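N-acetyl-beta-D glucosaminidase (Rhizomucor miehei CAU432, PDB 4ZM6) joins a glycoside hydrolase family 3 beta-N-acetylglucosaminidase to a GCN5-related glucosamine N-acetyltransferase region that binds acetyl-CoA in the same chain. Local coordinates at residues 166-171 / 222-226; 107-112 / 632-637; 71-76 / 337-343; 175-181 / 225-231. One frame throughout, in Å; residues are numbered along the deposited sequence.

Contact 1. Residues 166-171 / 222-226; sequences VEGYQR and IACPT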
loop_
_atom_site.group_PDB
_atom_site.type_symbol
_atom_site.label_atom_id
_atom_site.label_comp_id
_atom_site.label_asym_id
_atom_site.label_seq_id
_atom_site.Cartn_x
_atom_site.Cartn_y
_atom_site.Cartn_z
ATOM N N VAL A 166 -16.507 -10.874 6.512
ATOM C CA VAL A 166 -16.537 -10.478 7.920
ATOM C C VAL A 166 -17.567 -9.362 8.132
ATOM O O VAL A 166 -18.357 -9.414 9.069
ATOM C CB VAL A 166 -15.152 -10.008 8.404
ATOM C CG1 VAL A 166 -15.244 -9.359 9.779
ATOM C CG2 VAL A 166 -14.177 -11.180 8.428
ATOM N N GLU A 167 -17.555 -8.359 7.259
ATOM C CA GLU A 167 -18.614 -7.356 7.249
ATOM C C GLU A 167 -19.963 -8.055 7.108
ATOM O O GLU A 167 -20.807 -7.962 7.989
ATOM C CB GLU A 167 -18.414 -6.332 6.114
ATOM C CG GLU A 167 -19.660 -5.512 5.773
ATOM C CD GLU A 167 -19.380 -4.294 4.909
ATOM O OE1 GLU A 167 -20.345 -3.668 4.434
ATOM O OE2 GLU A 167 -18.204 -3.950 4.698
ATOM N N GLY A 168 -20.145 -8.773 6.006
ATOM C CA GLY A 168 -21.421 -9.423 5.707
ATOM C C GLY A 168 -22.005 -10.222 6.859
ATOM O O GLY A 168 -23.174 -10.051 7.211
ATOM N N TYR A 169 -21.186 -11.089 7.451
ATOM C CA TYR A 169 -21.635 -11.949 8.541
ATOM C C TYR A 169 -22.032 -11.128 9.751
ATOM O O TYR A 169 -23.116 -11.311 10.294
ATOM C CB TYR A 169 -20.545 -12.948 8.951
ATOM C CG TYR A 169 -20.293 -14.066 7.960
ATOM C CD1 TYR A 169 -21.333 -14.865 7.496
ATOM C CD2 TYR A 169 -19.008 -14.346 7.513
ATOM C CE1 TYR A 169 -21.099 -15.898 6.600
ATOM C CE2 TYR A 169 -18.764 -15.373 6.612
ATOM C CZ TYR A 169 -19.809 -16.148 6.160
ATOM O OH TYR A 169 -19.560 -17.168 5.268
ATOM N N GLN A 170 -21.149 -10.220 10.160
ATOM C CA GLN A 170 -21.352 -9.415 11.370
ATOM C C GLN A 170 -22.437 -8.364 11.189
ATOM O O GLN A 170 -23.063 -7.927 12.153
ATOM C CB GLN A 170 -20.044 -8.759 11.789
ATOM C CG GLN A 170 -18.977 -9.771 12.160
ATOM C CD GLN A 170 -17.703 -9.136 12.657
ATOM O OE1 GLN A 170 -17.426 -7.965 12.401
ATOM N NE2 GLN A 170 -16.916 -9.906 13.376
ATOM N N ARG A 171 -22.661 -7.973 9.944
ATOM C CA ARG A 171 -23.738 -7.062 9.604
ATOM C C ARG A 171 -25.083 -7.718 9.917
ATOM O O ARG A 171 -26.034 -7.039 10.313
ATOM C CB ARG A 171 -23.647 -6.697 8.121
ATOM C CG ARG A 171 -24.214 -5.346 7.767
ATOM C CD ARG A 171 -23.204 -4.552 6.965
ATOM N NE ARG A 171 -23.672 -3.187 6.767
ATOM C CZ ARG A 171 -22.897 -2.153 6.461
ATOM N NH1 ARG A 171 -21.584 -2.301 6.314
ATOM N NH2 ARG A 171 -23.446 -0.954 6.307
ATOM N N ILE A 222 -17.234 -2.268 11.030
ATOM C CA ILE A 222 -17.931 -3.559 11.007
ATOM C C ILE A 222 -17.118 -4.658 10.304
ATOM O O ILE A 222 -17.316 -5.845 10.570
ATOM C CB ILE A 222 -19.339 -3.421 10.354
ATOM C CG1 ILE A 222 -20.231 -4.639 10.652
ATOM C CG2 ILE A 222 -19.230 -3.209 8.852
ATOM C CD1 ILE A 222 -20.483 -4.889 12.125
ATOM N N ALA A 223 -16.203 -4.261 9.418
ATOM C CA ALA A 223 -15.367 -5.212 8.680
ATOM C C ALA A 223 -14.207 -5.792 9.493
ATOM O O ALA A 223 -13.549 -6.732 9.037
ATOM C CB ALA A 223 -14.836 -4.567 7.412
ATOM N N CYS A 224 -13.938 -5.236 10.674
ATOM C CA CYS A 224 -12.923 -5.795 11.564
ATOM C C CYS A 224 -13.536 -6.975 12.308
ATOM O O CYS A 224 -14.636 -6.849 12.851
ATOM C CB CYS A 224 -12.427 -4.752 12.560
ATOM S SG CYS A 224 -11.190 -5.383 13.723
ATOM N N PRO A 225 -12.837 -8.125 12.335
ATOM C CA PRO A 225 -13.441 -9.316 12.925
ATOM C C PRO A 225 -13.473 -9.258 14.445
ATOM O O PRO A 225 -12.671 -8.553 15.059
ATOM C CB PRO A 225 -12.535 -10.447 12.441
ATOM C CG PRO A 225 -11.207 -9.807 12.261
ATOM C CD PRO A 225 -11.465 -8.383 11.861
ATOM N N THR A 226 -14.381 -10.029 15.034
ATOM C CA THR A 226 -14.632 -9.995 16.468
ATOM C C THR A 226 -13.834 -11.070 17.189
ATOM O O THR A 226 -13.659 -10.992 18.405
ATOM C CB THR A 226 -16.130 -10.167 16.782
ATOM O OG1 THR A 226 -16.667 -11.265 16.034
ATOM C CG2 THR A 226 -16.893 -8.902 16.434
#
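Ile222 turns CG1 anti to its backbone N (chi1 -165°), which sends CD1 toward Gln170 and leaves CG2 facing Glu167 and Arg171; on the helix, Val166 also has a methyl, CG1, anti to its N (chi1 169°), dropped onto the chain at Ala223 and Pro225. Val166 CG1 lies 3.2 Å from Ala223 O and 3.6 Å from Pro225 CA. The side chains of Glu167 and Ile222 cross at about a right angle, with Glu167 CG 3.9 Å from Ile222 CG2. The same methyl also lies 3.6 Å from Arg171 NH1, oblique to the guanidinium. Gln170 stretches across the bend of 222-226: its CB rests 3.9 Å from Ile222 CD1, and its amide ends among the carbonyls of Ile222 and Cys224 and the side chain of Thr226, met from the opposite direction. In the TIM-barrel fold of family 3 this joins the C-terminal turns of helix 155-171 to the loop that leads from helix 211-217 into strand 227-230, at the end of the barrel where strands begin. Within the helix, Arg171 NH1 forms a salt bridge to Glu167 OE1 at 2.6 Å, one turn back. Both charges have second partners, Arg640 for Glu167 and the C-terminal carboxylate of Phe858 for Arg171, while Ile222 N donates to the carboxylate of Asp645.

Contact 2. Residues 107-112 / 632-637; sequences SSTAAR and HDAALE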
loop_
_atom_site.group_PDB
_atom_site.type_symbol
_atom_site.label_atom_id
_atom_site.label_comp_id
_atom_site.label_asym_id
_atom_site.label_seq_id
_atom_site.Cartn_x
_atom_site.Cartn_y
_atom_site.Cartn_z
ATOM N N SER A 107 -15.779 -10.544 -7.098
ATOM C CA SER A 107 -16.531 -9.403 -6.597
ATOM C C SER A 107 -16.694 -9.480 -5.091
ATOM O O SER A 107 -17.417 -10.335 -4.585
ATOM C CB SER A 107 -17.911 -9.333 -7.255
ATOM O OG SER A 107 -18.761 -8.416 -6.575
ATOM N N SER A 108 -16.031 -8.570 -4.382
ATOM C CA SER A 108 -16.162 -8.453 -2.931
ATOM C C SER A 108 -17.608 -8.176 -2.525
ATOM O O SER A 108 -18.051 -8.618 -1.468
ATOM C CB SER A 108 -15.253 -7.343 -2.403
ATOM O OG SER A 108 -15.542 -6.106 -3.034
ATOM N N THR A 109 -18.344 -7.452 -3.368
ATOM C CA THR A 109 -19.759 -7.199 -3.109
ATOM C C THR A 109 -20.548 -8.506 -3.087
ATOM O O THR A 109 -21.353 -8.740 -2.181
ATOM C CB THR A 109 -20.364 -6.248 -4.158
ATOM O OG1 THR A 109 -19.596 -5.037 -4.202
ATOM C CG2 THR A 109 -21.822 -5.926 -3.820
ATOM N N ALA A 110 -20.299 -9.357 -4.079
ATOM C CA ALA A 110 -20.927 -10.682 -4.141
ATOM C C ALA A 110 -20.660 -11.484 -2.863
ATOM O O ALA A 110 -21.585 -12.024 -2.258
ATOM C CB ALA A 110 -20.440 -11.448 -5.365
ATOM N N ALA A 111 -19.399 -11.548 -2.449
ATOM C CA ALA A 111 -19.049 -12.248 -1.219
ATOM C C ALA A 111 -19.740 -11.654 -0.006
ATOM O O ALA A 111 -20.191 -12.393 0.866
ATOM C CB ALA A 111 -17.552 -12.228 -1.001
ATOM N N ARG A 112 -19.795 -10.324 0.058
ATOM C CA ARG A 112 -20.426 -9.634 1.185
ATOM C C ARG A 112 -21.868 -10.086 1.282
ATOM O O ARG A 112 -22.326 -10.497 2.348
ATOM C CB ARG A 112 -20.367 -8.111 1.010
ATOM C CG ARG A 112 -20.990 -7.308 2.152
ATOM C CD ARG A 112 -21.430 -5.923 1.692
ATOM N NE ARG A 112 -22.512 -5.983 0.706
ATOM C CZ ARG A 112 -22.948 -4.950 -0.018
ATOM N NH1 ARG A 112 -22.411 -3.740 0.120
ATOM N NH2 ARG A 112 -23.934 -5.126 -0.889
ATOM N N HIS A 632 -17.536 -0.279 -8.824
ATOM C CA HIS A 632 -18.445 -0.291 -7.686
ATOM C C HIS A 632 -17.820 -0.980 -6.471
ATOM O O HIS A 632 -17.919 -0.492 -5.342
ATOM C CB HIS A 632 -19.733 -0.995 -8.106
ATOM C CG HIS A 632 -20.717 -1.180 -7.001
ATOM N ND1 HIS A 632 -20.574 -2.154 -6.038
ATOM C CD2 HIS A 632 -21.869 -0.536 -6.719
ATOM C CE1 HIS A 632 -21.591 -2.092 -5.200
ATOM N NE2 HIS A 632 -22.390 -1.120 -5.593
ATOM N N ASP A 633 -17.172 -2.114 -6.711
ATOM C CA ASP A 633 -16.496 -2.860 -5.657
ATOM C C ASP A 633 -15.293 -2.100 -5.094
ATOM O O ASP A 633 -15.080 -2.076 -3.881
ATOM C CB ASP A 633 -16.078 -4.237 -6.178
ATOM C CG ASP A 633 -17.261 -5.175 -6.350
ATOM O OD1 ASP A 633 -18.381 -4.694 -6.635
ATOM O OD2 ASP A 633 -17.077 -6.395 -6.185
ATOM N N ALA A 634 -14.516 -1.475 -5.974
ATOM C CA ALA A 634 -13.404 -0.617 -5.551
ATOM C C ALA A 634 -13.902 0.472 -4.610
ATOM O O ALA A 634 -13.249 0.795 -3.623
ATOM C CB ALA A 634 -12.714 0.002 -6.758
ATOM N N ALA A 635 -15.078 1.015 -4.908
ATOM C CA ALA A 635 -15.689 2.027 -4.058
ATOM C C ALA A 635 -16.050 1.489 -2.672
ATOM O O ALA A 635 -15.697 2.102 -1.664
ATOM C CB ALA A 635 -16.917 2.620 -4.735
ATOM N N LEU A 636 -16.744 0.353 -2.614
ATOM C CA LEU A 636 -17.173 -0.196 -1.322
ATOM C C LEU A 636 -16.012 -0.783 -0.542
ATOM O O LEU A 636 -16.020 -0.758 0.686
ATOM C CB LEU A 636 -18.264 -1.252 -1.485
ATOM C CG LEU A 636 -19.502 -0.901 -2.317
ATOM C CD1 LEU A 636 -20.695 -1.704 -1.805
ATOM C CD2 LEU A 636 -19.828 0.588 -2.309
ATOM N N GLU A 637 -15.020 -1.315 -1.251
ATOM C CA GLU A 637 -13.815 -1.832 -0.598
ATOM C C GLU A 637 -13.074 -0.708 0.113
ATOM O O GLU A 637 -12.595 -0.893 1.229
ATOM C CB GLU A 637 -12.891 -2.530 -1.604
ATOM C CG GLU A 637 -13.367 -3.919 -2.007
ATOM C CD GLU A 637 -12.911 -4.331 -3.396
ATOM O OE1 GLU A 637 -11.826 -3.884 -3.840
ATOM O OE2 GLU A 637 -13.645 -5.116 -4.040
#
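Asp633 presents its carboxylate to the first turn of helix 108-125. OD2 accepts from Ser107 OG at 2.7 Å, through the syn lone pair, and from Thr109 N at 3.3 Å, a nearly straight bond (174°) that arrives from well above the carboxylate plane. OD1 takes the Thr109 hydroxyl, OG1 at 2.7 Å, also from above the plane. Three donors thus grip one carboxylate, and its charge probably gains from the positive end of the helix dipole. Ser108 OG is modelled against Glu637 OE2, one turn further along, too close for the separation to be trusted. Beside the polar group, Leu636 CD1 touches Arg112 NH1 at 3.3 Å.

The second shell fixes the first. Ser107 is the N-cap: while donating to Asp633, its OG also accepts from Ala110 N at 3.1 Å. His632 gives Asp633 OD1 a weak bond through ND1, meets Thr109 OG1 at its ring edge, and is bonded to Trp679 through NE2.

Helix 627-642 follows the glycine-rich acetyl-CoA-binding loop characteristic of the GNAT fold, and Thr629, which binds acetyl-CoA, stands close to Asp633. The contact therefore joins the hydrolase and acetyltransferase regions. The axes of the two short helix segments come within 9.9 Å, with directions 63° apart; helix 155-171 flanks Ser108 and Arg112, and helix 665-677 packs against His632.

Contact 3. Residues 71-76 / 337-343; sequences HKRPLF and KDQFLNW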
loop_
_atom_site.group_PDB
_atom_site.type_symbol
_atom_site.label_atom_id
_atom_site.label_comp_id
_atom_site.label_asym_id
_atom_site.label_seq_id
_atom_site.Cartn_x
_atom_site.Cartn_y
_atom_site.Cartn_z
ATOM N N HIS A 71 -27.256 -18.501 34.115
ATOM C CA HIS A 71 -26.192 -17.811 33.374
ATOM C C HIS A 71 -26.468 -16.318 33.311
ATOM O O HIS A 71 -27.615 -15.904 33.127
ATOM C CB HIS A 71 -26.087 -18.332 31.941
ATOM C CG HIS A 71 -25.361 -19.631 31.820
ATOM N ND1 HIS A 71 -25.929 -20.835 32.168
ATOM C CD2 HIS A 71 -24.117 -19.915 31.368
ATOM C CE1 HIS A 71 -25.063 -21.807 31.949
ATOM N NE2 HIS A 71 -23.955 -21.276 31.463
ATOM N N LYS A 72 -25.418 -15.513 33.444
ATOM C CA LYS A 72 -25.552 -14.064 33.317
ATOM C C LYS A 72 -25.870 -13.686 31.865
ATOM O O LYS A 72 -26.758 -12.866 31.617
ATOM C CB LYS A 72 -24.281 -13.354 33.797
ATOM C CG LYS A 72 -24.475 -11.869 34.070
ATOM C CD LYS A 72 -23.220 -11.234 34.652
ATOM C CE LYS A 72 -23.336 -9.718 34.719
ATOM N NZ LYS A 72 -22.012 -9.070 34.942
ATOM N N ARG A 73 -25.160 -14.303 30.918
ATOM C CA ARG A 73 -25.365 -14.041 29.492
ATOM C C ARG A 73 -25.705 -15.310 28.719
ATOM O O ARG A 73 -25.341 -16.406 29.144
ATOM C CB ARG A 73 -24.116 -13.409 28.891
ATOM C CG ARG A 73 -23.856 -12.008 29.396
ATOM C CD ARG A 73 -22.606 -11.424 28.771
ATOM N NE ARG A 73 -22.244 -10.155 29.396
ATOM C CZ ARG A 73 -21.626 -10.035 30.571
ATOM N NH1 ARG A 73 -21.295 -11.108 31.288
ATOM N NH2 ARG A 73 -21.344 -8.823 31.040
ATOM N N PRO A 74 -26.390 -15.164 27.568
ATOM C CA PRO A 74 -26.768 -16.334 26.772
ATOM C C PRO A 74 -25.578 -17.051 26.155
ATOM O O PRO A 74 -24.501 -16.475 26.023
ATOM C CB PRO A 74 -27.670 -15.757 25.668
ATOM C CG PRO A 74 -27.966 -14.350 26.059
ATOM C CD PRO A 74 -26.859 -13.906 26.960
ATOM N N LEU A 75 -25.784 -18.312 25.801
ATOM C CA LEU A 75 -24.770 -19.110 25.127
ATOM C C LEU A 75 -24.463 -18.572 23.738
ATOM O O LEU A 75 -25.317 -17.959 23.095
ATOM C CB LEU A 75 -25.240 -20.563 24.974
ATOM C CG LEU A 75 -25.544 -21.385 26.229
ATOM C CD1 LEU A 75 -25.967 -22.790 25.827
ATOM C CD2 LEU A 75 -24.346 -21.431 27.164
ATOM N N PHE A 76 -23.231 -18.803 23.294
ATOM C CA PHE A 76 -22.886 -18.713 21.887
ATOM C C PHE A 76 -23.139 -20.092 21.298
ATOM O O PHE A 76 -22.842 -21.100 21.933
ATOM C CB PHE A 76 -21.411 -18.332 21.692
ATOM C CG PHE A 76 -21.178 -16.866 21.430
ATOM C CD1 PHE A 76 -21.776 -16.237 20.345
ATOM C CD2 PHE A 76 -20.321 -16.126 22.237
ATOM C CE1 PHE A 76 -21.553 -14.891 20.090
ATOM C CE2 PHE A 76 -20.091 -14.782 21.986
ATOM C CZ PHE A 76 -20.707 -14.162 20.912
ATOM N N LYS A 337 -19.981 -11.138 23.840
ATOM C CA LYS A 337 -21.377 -11.527 24.057
ATOM C C LYS A 337 -22.318 -10.320 24.084
ATOM O O LYS A 337 -23.396 -10.362 23.499
ATOM C CB LYS A 337 -21.526 -12.346 25.345
ATOM C CG LYS A 337 -21.004 -13.769 25.219
ATOM C CD LYS A 337 -21.555 -14.677 26.301
ATOM C CE LYS A 337 -21.095 -16.110 26.084
ATOM N NZ LYS A 337 -21.941 -17.093 26.811
ATOM N N ASP A 338 -21.902 -9.245 24.750
ATOM C CA ASP A 338 -22.708 -8.020 24.826
ATOM C C ASP A 338 -22.915 -7.364 23.460
ATOM O O ASP A 338 -23.912 -6.671 23.248
ATOM C CB ASP A 338 -22.075 -7.006 25.790
ATOM C CG ASP A 338 -22.160 -7.444 27.246
ATOM O OD1 ASP A 338 -23.076 -8.218 27.592
ATOM O OD2 ASP A 338 -21.313 -7.011 28.052
ATOM N N GLN A 339 -21.973 -7.577 22.543
ATOM C CA GLN A 339 -22.086 -7.049 21.186
ATOM C C GLN A 339 -23.196 -7.744 20.396
ATOM O O GLN A 339 -23.873 -7.109 19.593
ATOM C CB GLN A 339 -20.747 -7.180 20.444
ATOM C CG GLN A 339 -20.660 -6.339 19.173
ATOM C CD GLN A 339 -19.319 -6.443 18.457
ATOM O OE1 GLN A 339 -19.251 -6.325 17.230
ATOM N NE2 GLN A 339 -18.247 -6.658 19.216
ATOM N N PHE A 340 -23.382 -9.039 20.628
ATOM C CA PHE A 340 -24.282 -9.850 19.805
ATOM C C PHE A 340 -25.475 -10.477 20.534
ATOM O O PHE A 340 -26.461 -10.831 19.887
ATOM C CB PHE A 340 -23.483 -10.973 19.134
ATOM C CG PHE A 340 -22.520 -10.498 18.083
ATOM C CD1 PHE A 340 -22.949 -10.270 16.783
ATOM C CD2 PHE A 340 -21.182 -10.296 18.387
ATOM C CE1 PHE A 340 -22.065 -9.843 15.808
ATOM C CE2 PHE A 340 -20.292 -9.869 17.418
ATOM C CZ PHE A 340 -20.734 -9.641 16.126
ATOM N N LEU A 341 -25.399 -10.619 21.857
ATOM C CA LEU A 341 -26.348 -11.462 22.594
ATOM C C LEU A 341 -27.184 -10.692 23.614
ATOM O O LEU A 341 -26.672 -9.852 24.346
ATOM C CB LEU A 341 -25.603 -12.606 23.299
ATOM C CG LEU A 341 -24.625 -13.416 22.436
ATOM C CD1 LEU A 341 -23.904 -14.464 23.264
ATOM C CD2 LEU A 341 -25.335 -14.072 21.264
ATOM N N ASN A 342 -28.481 -10.984 23.634
ATOM C CA ASN A 342 -29.377 -10.506 24.683
ATOM C C ASN A 342 -30.518 -11.507 24.864
ATOM O O ASN A 342 -31.017 -12.072 23.890
ATOM C CB ASN A 342 -29.907 -9.101 24.366
ATOM C CG ASN A 342 -31.005 -9.107 23.321
ATOM O OD1 ASN A 342 -32.166 -9.388 23.623
ATOM N ND2 ASN A 342 -30.646 -8.783 22.087
ATOM N N TRP A 343 -30.926 -11.714 26.112
ATOM C CA TRP A 343 -31.831 -12.814 26.456
ATOM C C TRP A 343 -33.175 -12.801 25.723
ATOM O O TRP A 343 -33.689 -13.862 25.373
ATOM C CB TRP A 343 -32.059 -12.863 27.971
ATOM C CG TRP A 343 -30.931 -13.508 28.710
ATOM C CD1 TRP A 343 -30.074 -12.913 29.591
ATOM C CD2 TRP A 343 -30.531 -14.881 28.622
ATOM N NE1 TRP A 343 -29.168 -13.835 30.064
ATOM C CE2 TRP A 343 -29.424 -15.049 29.481
ATOM C CE3 TRP A 343 -31.000 -15.983 27.899
ATOM C CZ2 TRP A 343 -28.783 -16.279 29.642
ATOM C CZ3 TRP A 343 -30.364 -17.207 28.059
ATOM C CH2 TRP A 343 -29.267 -17.343 28.925
#
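Pro74 is the main bump: its ring lies on the indole of Trp343, with CG 3.8 Å from the centroid of the six-membered ring, and the same CG also reaches Leu341 CB at 4.0 Å, so the proline fills the notch between the two. A second knob is Leu341 CD1, seated over the centre of the Phe76 ring, 3.8 Å from its centroid and 3° off the normal. The extended chain of Lys337 slides past Phe76 in the opposite direction, CG to CE2 at 3.5 Å, and delivers NZ to Pro74 O at 2.7 Å; Gly40 O is a second acceptor for NZ. Toward the surface, Arg73 NE makes a salt bridge to Asp338 OD1 at 2.8 Å, in the guanidinium plane. Trp343 NE1 donates to Lys72 O at 3.0 Å, which holds the indole against the loop. The contact joins the C-terminal end of helix 323-340 and the start of helix 343-348 to the turn between helix 52-68 and barrel strand 76-79, where Phe76 pairs with strand 41-44.

Contact 4. Residues 175-181 / 225-231; sequences ATSIKHF and PTSVMVG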
loop_
_atom_site.group_PDB
_atom_site.type_symbol
_atom_site.label_atom_id
_atom_site.label_comp_id
_atom_site.label_asym_id
_atom_site.label_seq_id
_atom_site.Cartn_x
_atom_site.Cartn_y
_atom_site.Cartn_z
ATOM N N ALA A 175 -21.321 -13.412 14.935
ATOM C CA ALA A 175 -19.891 -13.251 15.226
ATOM C C ALA A 175 -19.019 -13.996 14.214
ATOM O O ALA A 175 -19.495 -14.892 13.518
ATOM C CB ALA A 175 -19.584 -13.721 16.638
ATOM N N THR A 176 -17.745 -13.617 14.133
ATOM C CA THR A 176 -16.829 -14.205 13.152
ATOM C C THR A 176 -15.499 -14.638 13.761
ATOM O O THR A 176 -15.155 -14.274 14.883
ATOM C CB THR A 176 -16.548 -13.243 11.973
ATOM O OG1 THR A 176 -16.006 -12.006 12.458
ATOM C CG2 THR A 176 -17.820 -12.972 11.187
ATOM N N SER A 177 -14.769 -15.437 12.992
ATOM C CA SER A 177 -13.442 -15.902 13.362
ATOM C C SER A 177 -12.638 -16.059 12.091
ATOM O O SER A 177 -12.897 -16.960 11.293
ATOM C CB SER A 177 -13.506 -17.241 14.092
ATOM O OG SER A 177 -14.203 -17.117 15.314
ATOM N N ILE A 178 -11.681 -15.161 11.885
ATOM C CA ILE A 178 -10.775 -15.290 10.754
ATOM C C ILE A 178 -9.745 -16.373 11.090
ATOM O O ILE A 178 -9.207 -16.408 12.205
ATOM C CB ILE A 178 -10.123 -13.945 10.342
ATOM C CG1 ILE A 178 -9.460 -13.236 11.520
ATOM C CG2 ILE A 178 -11.171 -13.029 9.733
ATOM C CD1 ILE A 178 -8.481 -12.170 11.095
ATOM N N LYS A 179 -9.504 -17.268 10.136
ATOM C CA LYS A 179 -8.662 -18.435 10.369
ATOM C C LYS A 179 -7.892 -18.815 9.115
ATOM O O LYS A 179 -8.311 -18.452 8.020
ATOM C CB LYS A 179 -9.530 -19.610 10.814
ATOM C CG LYS A 179 -10.813 -19.789 10.020
ATOM C CD LYS A 179 -11.321 -21.222 10.108
ATOM C CE LYS A 179 -12.836 -21.290 10.031
ATOM N NZ LYS A 179 -13.344 -22.623 9.606
ATOM N N HIS A 180 -6.783 -19.551 9.236
ATOM C CA HIS A 180 -6.253 -20.092 10.490
ATOM C C HIS A 180 -4.929 -19.420 10.783
ATOM O O HIS A 180 -3.944 -19.657 10.079
ATOM C CB HIS A 180 -6.016 -21.597 10.361
ATOM C CG HIS A 180 -7.224 -22.365 9.934
ATOM N ND1 HIS A 180 -8.044 -23.020 10.825
ATOM C CD2 HIS A 180 -7.757 -22.573 8.709
ATOM C CE1 HIS A 180 -9.026 -23.608 10.166
ATOM N NE2 HIS A 180 -8.875 -23.350 8.881
ATOM N N PHE A 181 -4.899 -18.588 11.817
ATOM C CA PHE A 181 -3.710 -17.806 12.123
ATOM C C PHE A 181 -2.561 -18.748 12.469
ATOM O O PHE A 181 -2.767 -19.713 13.205
ATOM C CB PHE A 181 -3.992 -16.854 13.289
ATOM C CG PHE A 181 -2.922 -15.825 13.506
ATOM C CD1 PHE A 181 -2.929 -14.636 12.787
ATOM C CD2 PHE A 181 -1.909 -16.042 14.428
ATOM C CE1 PHE A 181 -1.944 -13.679 12.982
ATOM C CE2 PHE A 181 -0.923 -15.092 14.632
ATOM C CZ PHE A 181 -0.940 -13.907 13.907
ATOM N N PRO A 225 -12.837 -8.125 12.335
ATOM C CA PRO A 225 -13.441 -9.316 12.925
ATOM C C PRO A 225 -13.473 -9.258 14.445
ATOM O O PRO A 225 -12.671 -8.553 15.059
ATOM C CB PRO A 225 -12.535 -10.447 12.441
ATOM C CG PRO A 225 -11.207 -9.807 12.261
ATOM C CD PRO A 225 -11.465 -8.383 11.861
ATOM N N THR A 226 -14.381 -10.029 15.034
ATOM C CA THR A 226 -14.632 -9.995 16.468
ATOM C C THR A 226 -13.834 -11.070 17.189
ATOM O O THR A 226 -13.659 -10.992 18.405
ATOM C CB THR A 226 -16.130 -10.167 16.782
ATOM O OG1 THR A 226 -16.667 -11.265 16.034
ATOM C CG2 THR A 226 -16.893 -8.902 16.434
ATOM N N SER A 227 -13.361 -12.071 16.444
ATOM C CA SER A 227 -12.437 -13.066 16.977
ATOM C C SER A 227 -11.440 -13.549 15.919
ATOM O O SER A 227 -11.655 -13.388 14.714
ATOM C CB SER A 227 -13.203 -14.260 17.559
ATOM O OG SER A 227 -13.539 -15.203 16.556
ATOM N N VAL A 228 -10.345 -14.137 16.393
ATOM C CA VAL A 228 -9.318 -14.715 15.532
ATOM C C VAL A 228 -9.032 -16.145 15.989
ATOM O O VAL A 228 -8.847 -16.387 17.176
ATOM C CB VAL A 228 -8.012 -13.895 15.595
ATOM C CG1 VAL A 228 -6.904 -14.571 14.792
ATOM C CG2 VAL A 228 -8.248 -12.477 15.092
ATOM N N MET A 229 -8.992 -17.083 15.047
ATOM C CA MET A 229 -8.704 -18.476 15.370
ATOM C C MET A 229 -7.269 -18.856 14.992
ATOM O O MET A 229 -6.811 -18.597 13.877
ATOM C CB MET A 229 -9.684 -19.406 14.660
ATOM C CG MET A 229 -9.590 -20.860 15.106
ATOM S SD MET A 229 -10.533 -21.963 14.046
ATOM C CE MET A 229 -12.196 -21.551 14.558
ATOM N N VAL A 230 -6.578 -19.492 15.929
ATOM C CA VAL A 230 -5.216 -19.950 15.713
ATOM C C VAL A 230 -5.233 -21.443 15.391
ATOM O O VAL A 230 -5.565 -22.269 16.242
ATOM C CB VAL A 230 -4.356 -19.697 16.963
ATOM C CG1 VAL A 230 -2.901 -20.029 16.683
ATOM C CG2 VAL A 230 -4.503 -18.251 17.416
ATOM N N GLY A 231 -4.877 -21.789 14.160
ATOM C CA GLY A 231 -4.787 -23.187 13.759
ATOM C C GLY A 231 -3.612 -23.898 14.403
ATOM O O GLY A 231 -2.893 -23.322 15.230
#
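Met229 SD stands oblique to the His180 imidazole, 5.0 Å from the ring centroid, while CD of the neighbouring Lys179 lies over the rim of one ring face. Phe181 meets Phe213 edge-to-face, while its CB packs on Val228 CG1 at 4.0 Å. On that side of the sheet Ile178 CG1 touches Val228 CG2 at 3.8 Å. Neighbouring parallel strands of the TIM barrel, 178-181 and 227-230, run here side by side, the first opening the KHFPGHG sequence of family 3 beta-N-acetylglucosaminidases. Just ahead of strand 227-230, Thr176 N donates to Thr226 OG1 at 3.2 Å. Met229 bonds both ways, N to Ile178 O at 2.9 Å and O from Phe181 N at 2.8 Å. A regular strand would offer His180 N to that carbonyl; the beta bulge, with a cis peptide before His180, skips it. The amide of His180 is left to Asp136, and the amine of Lys179 goes to Glu82 and Asp80, so polar groups at this strand end are committed beyond the sheet.

How the contacts relate
From the N terminus, 71-76 opens the loop that contact 3 closes at 337-343, and 107-112 opens the far longer one that contact 2 closes at 632-637; the two loops cross. Contacts 1 and 4 nest inside both. Their first segments, 166-171 and 175-181, follow each other in the chain, and both contacts end on the same stretch, sharing Pro225 and Thr226. Contacts 1, 3 and 4 tie barrel strands, connecting loops and the last barrel helix together, meeting where Thr226 touches Gln339 and Phe340. Contact 2 reaches out of the barrel to the acetyltransferase region, and borders contact 1 through Arg112 against Glu167 and Gly168; contacts 2 and 3 stay about 13 Å apart at their nearest atoms.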